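Local coordinates for odorant binding protein 4 (Chrysopa pallens, PDB 6JPM) that probably binds odorant molecules, as a secreted member of the PBP/GOBP family of insect odorant-binding proteins, at residues 35-40 with 104-109. Numbering follows the deposited sequence.
Sequences GVFDDD and FAKCLY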
loop_
_atom_site.group_PDB
_atom_site.type_symbol
_atom_site.label_atom_id
_atom_site.label_comp_id
_atom_site.label_asym_id
_atom_site.label_seq_id
_atom_site.Cartn_x
_atom_site.Cartn_y
_atom_site.Cartn_z
ATOM N N GLY A 35 -3.135 -8.948 8.660
ATOM C CA GLY A 35 -4.022 -9.731 7.815
ATOM C C GLY A 35 -5.463 -9.778 8.265
ATOM O O GLY A 35 -6.205 -10.674 7.854
ATOM N N VAL A 36 -5.887 -8.844 9.099
ATOM C CA VAL A 36 -7.284 -8.731 9.496
ATOM C C VAL A 36 -7.829 -7.497 8.804
ATOM O O VAL A 36 -7.484 -6.363 9.162
ATOM C CB VAL A 36 -7.449 -8.645 11.015
ATOM C CG1 VAL A 36 -8.894 -8.376 11.350
ATOM C CG2 VAL A 36 -6.969 -9.954 11.665
ATOM N N PHE A 37 -8.690 -7.720 7.821
ATOM C CA PHE A 37 -9.076 -6.700 6.850
ATOM C C PHE A 37 -10.476 -6.196 7.167
ATOM O O PHE A 37 -11.462 -6.915 6.989
ATOM C CB PHE A 37 -8.993 -7.267 5.437
ATOM C CG PHE A 37 -7.625 -7.759 5.069
ATOM C CD1 PHE A 37 -6.506 -6.971 5.296
ATOM C CD2 PHE A 37 -7.450 -9.024 4.523
ATOM C CE1 PHE A 37 -5.245 -7.412 4.958
ATOM C CE2 PHE A 37 -6.192 -9.477 4.196
ATOM C CZ PHE A 37 -5.085 -8.665 4.415
ATOM N N ASP A 38 -10.546 -4.961 7.642
ATOM C CA ASP A 38 -11.786 -4.283 7.983
ATOM C C ASP A 38 -12.218 -3.496 6.754
ATOM O O ASP A 38 -11.560 -2.520 6.382
ATOM C CB ASP A 38 -11.533 -3.368 9.178
ATOM C CG ASP A 38 -12.750 -2.599 9.619
ATOM O OD1 ASP A 38 -13.857 -2.829 9.094
ATOM O OD2 ASP A 38 -12.577 -1.750 10.521
ATOM N N ASP A 39 -13.309 -3.916 6.102
ATOM C CA ASP A 39 -13.707 -3.184 4.904
ATOM C C ASP A 39 -14.449 -1.890 5.230
ATOM O O ASP A 39 -15.143 -1.338 4.368
ATOM C CB ASP A 39 -14.521 -4.082 3.970
ATOM C CG ASP A 39 -15.903 -4.457 4.521
ATOM O OD1 ASP A 39 -16.328 -3.971 5.593
ATOM O OD2 ASP A 39 -16.580 -5.260 3.840
ATOM N N ASP A 40 -14.319 -1.398 6.459
ATOM C CA ASP A 40 -14.862 -0.091 6.798
ATOM C C ASP A 40 -14.280 0.959 5.861
ATOM O O ASP A 40 -13.110 0.882 5.474
ATOM C CB ASP A 40 -14.540 0.255 8.254
ATOM C CG ASP A 40 -14.996 1.649 8.643
ATOM O OD1 ASP A 40 -16.211 1.869 8.854
ATOM O OD2 ASP A 40 -14.138 2.534 8.734
ATOM N N PHE A 104 -6.354 -3.869 -3.813
ATOM C CA PHE A 104 -4.958 -4.038 -4.207
ATOM C C PHE A 104 -4.068 -4.281 -2.988
ATOM O O PHE A 104 -3.225 -5.181 -3.001
ATOM C CB PHE A 104 -4.496 -2.796 -4.980
ATOM C CG PHE A 104 -3.049 -2.839 -5.426
ATOM C CD1 PHE A 104 -2.607 -3.796 -6.342
ATOM C CD2 PHE A 104 -2.138 -1.903 -4.953
ATOM C CE1 PHE A 104 -1.272 -3.828 -6.773
ATOM C CE2 PHE A 104 -0.809 -1.930 -5.363
ATOM C CZ PHE A 104 -0.376 -2.902 -6.275
ATOM N N ALA A 105 -4.254 -3.494 -1.917
ATOM C CA ALA A 105 -3.423 -3.639 -0.723
ATOM C C ALA A 105 -3.615 -5.001 -0.066
ATOM O O ALA A 105 -2.645 -5.635 0.363
ATOM C CB ALA A 105 -3.740 -2.526 0.277
ATOM N N LYS A 106 -4.867 -5.444 0.074
ATOM C CA LYS A 106 -5.113 -6.763 0.660
ATOM C C LYS A 106 -4.397 -7.836 -0.139
ATOM O O LYS A 106 -3.837 -8.776 0.430
ATOM C CB LYS A 106 -6.612 -7.096 0.691
ATOM C CG LYS A 106 -7.472 -6.193 1.530
ATOM C CD LYS A 106 -8.812 -6.861 1.798
ATOM C CE LYS A 106 -9.505 -7.256 0.510
ATOM N NZ LYS A 106 -10.869 -7.794 0.748
ATOM N N CYS A 107 -4.431 -7.719 -1.473
ATOM C CA CYS A 107 -3.759 -8.700 -2.317
ATOM C C CYS A 107 -2.259 -8.686 -2.059
ATOM O O CYS A 107 -1.628 -9.744 -1.923
ATOM C CB CYS A 107 -4.058 -8.415 -3.793
ATOM S SG CYS A 107 -3.313 -9.630 -4.937
ATOM N N LEU A 108 -1.671 -7.489 -1.995
ATOM C CA LEU A 108 -0.233 -7.386 -1.788
ATOM C C LEU A 108 0.174 -8.064 -0.492
ATOM O O LEU A 108 1.170 -8.799 -0.449
ATOM C CB LEU A 108 0.206 -5.927 -1.761
ATOM C CG LEU A 108 0.253 -5.200 -3.096
ATOM C CD1 LEU A 108 0.759 -3.799 -2.843
ATOM C CD2 LEU A 108 1.143 -5.941 -4.092
ATOM N N TYR A 109 -0.589 -7.819 0.580
ATOM C CA TYR A 109 -0.293 -8.436 1.869
ATOM C C TYR A 109 -0.360 -9.955 1.769
ATOM O O TYR A 109 0.577 -10.657 2.162
ATOM C CB TYR A 109 -1.255 -7.920 2.944
ATOM C CG TYR A 109 -0.961 -8.535 4.296
ATOM C CD1 TYR A 109 -1.467 -9.790 4.628
ATOM C CD2 TYR A 109 -0.144 -7.888 5.223
ATOM C CE1 TYR A 109 -1.178 -10.388 5.835
ATOM C CE2 TYR A 109 0.150 -8.486 6.452
ATOM C CZ TYR A 109 -0.380 -9.738 6.749
ATOM O OH TYR A 109 -0.128 -10.368 7.946
#
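Phe37, in the loop between helices 26-32 and 41-53, lays its ring against Lys106 and Tyr109, neighbours one turn apart on helix 99-111 of this mainly helical, disulfide-linked PBP/GOBP fold. With CG beside its backbone N (chi1 -59°), the side chain of Phe37 presents a face to one residue and an edge to the other; a flat apolar ring suits a place with partners over its faces and at its rim. Lys106 supplies its aliphatic stem: CG sits over the face, 4.0 Å from the ring centroid, in a CH-pi contact, and CD continues to the base of the ring, 3.6 Å from Phe37 CG. A long side chain suits this partly exposed place, since its methylenes cover the aromatic face while the chain, bent at chi3, carries the ammonium beyond it. On the opposite face of the Phe37 ring lies the carbonyl carbon of Gly35, 3.9 Å above the plane, so the ring is sandwiched between its own loop and the lysine.

The edge of Phe37 is turned to the broad face of Tyr109 in an offset edge-to-face pair, the planes nearly perpendicular at 83°, with Phe37 CZ 3.8 Å from Tyr109 CD1. Phe32 also meets the Phe37 ring, and Tyr116 packs edge-to-face with Tyr109, extending the aromatic cluster. Cys107, whose CB points away from this loop, is joined to Cys89 by a disulfide. Gly35 is the C-prime residue of the Schellman motif ending helix 26-32, where positive phi favours glycine, and lacking a side chain it lets the tyrosine come close: Gly35 CA lies 3.5 Å from Tyr109 CE1.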